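Local coordinates for loquacious, isoform B (Drosophila melanogaster, PDB 4X8W), which probably serves as a double-stranded-RNA-binding-domain protein that partners Dicer enzymes in small-RNA processing, this fragment holding its C-terminal domain, which self-associates, at residues E16-V21 against S42-G47. Numbering follows the deposited sequence.
Sequences ENQFEV and STLPVG
Ser42 O takes the backbone N-H of Glu20 at 2.7 Å, the N-H coming in nearly along the C=O axis (C=O...N angle 163°). The return bond, from Ser42 N to Glu20 O, is longer at 3.2 Å, and together they make Glu20 and Ser42 an antiparallel hydrogen-bonded pair, next to the last pair of the hairpin of strands 19-26 and 35-43. That last pair, Phe19 and Thr43, is non-hydrogen-bonded. The Phe19 ring turns its edge to the same Ser42 O, with CD1 3.7 Å away and in plane. Because CG stands beside the backbone N (chi1 -66°), CE1 also reaches CG2 of Thr43 at 3.8 Å. Phe19 also packs on Val46 of a second subunit. Cutting it back to an alanine would take away the ring and would probably leave the Thr43 methyl and that Val46 without their aromatic neighbour. Leu44 CD1 meets Gln18 CB at 3.7 Å, while the side chains of Glu20 and Leu44 cross at about a right angle, OE2 coming 4.1 Å from CD2. Helix, three strands, helix is consistent with a double-stranded RNA-binding domain, its second strand ending here beside the first. Polar pairing thus stays in the backbone, while apolar side chains extend the join.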
ATOM      1  N   GLU E  16      -5.265  -2.251 -13.187  1.00 81.41           N
ATOM      2  CA  GLU E  16      -4.555  -1.800 -14.384  1.00 89.32           C
ATOM      3  C   GLU E  16      -3.630  -0.639 -14.046  1.00 85.42           C
ATOM      4  O   GLU E  16      -2.668  -0.383 -14.764  1.00 91.15           O
ATOM      5  CB  GLU E  16      -5.512  -1.375 -15.507  1.00 97.78           C
ATOM      6  CG  GLU E  16      -6.873  -2.033 -15.487  1.00108.72           C
ATOM      7  CD  GLU E  16      -7.806  -1.467 -16.542  1.00121.15           C
ATOM      8  OE1 GLU E  16      -7.731  -0.246 -16.805  1.00126.87           O
ATOM      9  OE2 GLU E  16      -8.620  -2.239 -17.100  1.00125.21           O
ATOM     10  N   ASN E  17      -3.933   0.074 -12.966  1.00 78.11           N
ATOM     11  CA  ASN E  17      -3.082   1.175 -12.555  1.00 68.71           C
ATOM     12  C   ASN E  17      -2.168   0.785 -11.395  1.00 62.86           C
ATOM     13  O   ASN E  17      -1.509   1.652 -10.814  1.00 65.30           O
ATOM     14  CB  ASN E  17      -3.933   2.396 -12.199  1.00 61.43           C
ATOM     15  CG  ASN E  17      -4.551   3.037 -13.428  1.00 74.64           C
ATOM     16  OD1 ASN E  17      -3.976   3.947 -14.033  1.00 80.43           O
ATOM     17  ND2 ASN E  17      -5.736   2.561 -13.807  1.00 80.92           N
ATOM     18  N   GLN E  18      -2.137  -0.510 -11.075  1.00 61.82           N
ATOM     19  CA  GLN E  18      -1.225  -1.054 -10.062  1.00 74.29           C
ATOM     20  C   GLN E  18      -1.431  -0.438  -8.673  1.00 75.18           C
ATOM     21  O   GLN E  18      -0.464  -0.090  -7.984  1.00 67.78           O
ATOM     22  CB  GLN E  18       0.233  -0.845 -10.498  1.00 84.40           C
ATOM     23  CG  GLN E  18       0.585  -1.390 -11.874  1.00 93.91           C
ATOM     24  CD  GLN E  18       2.073  -1.262 -12.172  1.00108.80           C
ATOM     25  OE1 GLN E  18       2.726  -0.329 -11.703  1.00114.61           O
ATOM     26  NE2 GLN E  18       2.610  -2.190 -12.962  1.00112.91           N
ATOM     27  N   PHE E  19      -2.687  -0.355  -8.240  1.00 77.78           N
ATOM     28  CA  PHE E  19      -2.971   0.063  -6.874  1.00 66.21           C
ATOM     29  C   PHE E  19      -3.602  -1.094  -6.134  1.00 67.29           C
ATOM     30  O   PHE E  19      -4.230  -1.964  -6.748  1.00 65.98           O
ATOM     31  CB  PHE E  19      -3.947   1.245  -6.842  1.00 56.39           C
ATOM     32  CG  PHE E  19      -3.406   2.516  -7.423  1.00 61.79           C
ATOM     33  CD1 PHE E  19      -2.542   3.324  -6.698  1.00 66.12           C
ATOM     34  CD2 PHE E  19      -3.798   2.925  -8.686  1.00 58.62           C
ATOM     35  CE1 PHE E  19      -2.051   4.521  -7.237  1.00 58.71           C
ATOM     36  CE2 PHE E  19      -3.312   4.121  -9.228  1.00 64.14           C
ATOM     37  CZ  PHE E  19      -2.436   4.914  -8.501  1.00 54.86           C
ATOM     38  N   GLU E  20      -3.434  -1.108  -4.817  1.00 72.72           N
ATOM     39  CA  GLU E  20      -4.142  -2.059  -3.984  1.00 74.50           C
ATOM     40  C   GLU E  20      -5.271  -1.331  -3.254  1.00 67.35           C
ATOM     41  O   GLU E  20      -5.103  -0.205  -2.794  1.00 53.01           O
ATOM     42  CB  GLU E  20      -3.189  -2.727  -3.004  1.00 87.57           C
ATOM     43  CG  GLU E  20      -2.528  -3.949  -3.588  1.00 95.50           C
ATOM     44  CD  GLU E  20      -1.339  -4.420  -2.789  1.00 95.75           C
ATOM     45  OE1 GLU E  20      -0.896  -3.692  -1.876  1.00 97.68           O
ATOM     46  OE2 GLU E  20      -0.849  -5.526  -3.085  1.00 94.07           O
ATOM     47  N   VAL E  21      -6.386  -2.025  -3.078  1.00 69.66           N
ATOM     48  CA  VAL E  21      -7.577  -1.458  -2.472  1.00 59.33           C
ATOM     49  C   VAL E  21      -7.907  -2.104  -1.139  1.00 64.50           C
ATOM     50  O   VAL E  21      -8.100  -3.315  -1.056  1.00 64.99           O
ATOM     51  CB  VAL E  21      -8.786  -1.634  -3.404  1.00 61.47           C
ATOM     52  CG1 VAL E  21     -10.056  -1.167  -2.725  1.00 69.45           C
ATOM     53  CG2 VAL E  21      -8.556  -0.893  -4.699  1.00 64.30           C
ATOM     54  N   SER E  42      -3.483   2.429  -2.113  1.00 71.15           N
ATOM     55  CA  SER E  42      -2.050   2.362  -1.910  1.00 72.32           C
ATOM     56  C   SER E  42      -1.445   1.710  -3.128  1.00 68.64           C
ATOM     57  O   SER E  42      -2.121   0.982  -3.851  1.00 73.09           O
ATOM     58  CB  SER E  42      -1.709   1.580  -0.642  1.00 81.68           C
ATOM     59  OG  SER E  42      -2.185   0.247  -0.733  1.00 85.05           O
ATOM     60  N   THR E  43      -0.192   2.031  -3.400  1.00 66.90           N
ATOM     61  CA  THR E  43       0.575   1.310  -4.406  1.00 62.69           C
ATOM     62  C   THR E  43       1.158  -0.043  -3.989  1.00 66.67           C
ATOM     63  O   THR E  43       1.281  -0.375  -2.802  1.00 54.33           O
ATOM     64  CB  THR E  43       1.740   2.173  -4.882  1.00 57.76           C
ATOM     65  OG1 THR E  43       2.359   2.739  -3.724  1.00 54.66           O
ATOM     66  CG2 THR E  43       1.245   3.305  -5.747  1.00 56.69           C
ATOM     67  N   LEU E  44       1.562  -0.785  -5.013  1.00 63.90           N
ATOM     68  CA  LEU E  44       2.366  -1.986  -4.881  1.00 60.61           C
ATOM     69  C   LEU E  44       3.626  -1.619  -4.118  1.00 60.87           C
ATOM     70  O   LEU E  44       4.182  -0.547  -4.347  1.00 68.56           O
ATOM     71  CB  LEU E  44       2.709  -2.559  -6.257  1.00 57.22           C
ATOM     72  CG  LEU E  44       1.602  -3.376  -6.901  1.00 63.09           C
ATOM     73  CD1 LEU E  44       1.830  -3.467  -8.386  1.00 60.44           C
ATOM     74  CD2 LEU E  44       1.571  -4.777  -6.258  1.00 61.73           C
ATOM     75  N   PRO E  45       4.057  -2.472  -3.179  1.00 57.26           N
ATOM     76  CA  PRO E  45       5.225  -2.093  -2.371  1.00 56.07           C
ATOM     77  C   PRO E  45       6.457  -1.806  -3.231  1.00 52.46           C
ATOM     78  O   PRO E  45       6.573  -2.316  -4.355  1.00 54.47           O
ATOM     79  CB  PRO E  45       5.468  -3.333  -1.501  1.00 61.96           C
ATOM     80  CG  PRO E  45       4.165  -4.098  -1.523  1.00 61.07           C
ATOM     81  CD  PRO E  45       3.550  -3.817  -2.857  1.00 54.80           C
ATOM     82  N   VAL E  46       7.351  -0.957  -2.736  1.00 56.35           N
ATOM     83  CA  VAL E  46       8.537  -0.615  -3.514  1.00 57.75           C
ATOM     84  C   VAL E  46       9.425  -1.862  -3.568  1.00 56.65           C
ATOM     85  O   VAL E  46       9.879  -2.289  -4.635  1.00 59.17           O
ATOM     86  CB  VAL E  46       9.267   0.656  -2.948  1.00 75.31           C
ATOM     87  CG1 VAL E  46       8.311   1.845  -2.906  1.00 64.30           C
ATOM     88  CG2 VAL E  46       9.864   0.435  -1.570  1.00 85.00           C
ATOM     89  N   GLY E  47       9.662  -2.420  -2.388  1.00 50.21           N
ATOM     90  CA  GLY E  47      10.421  -3.634  -2.197  1.00 55.16           C
ATOM     91  C   GLY E  47       9.738  -4.624  -1.284  1.00 51.71           C
ATOM     92  O   GLY E  47       9.019  -4.238  -0.347  1.00 51.18           O
TER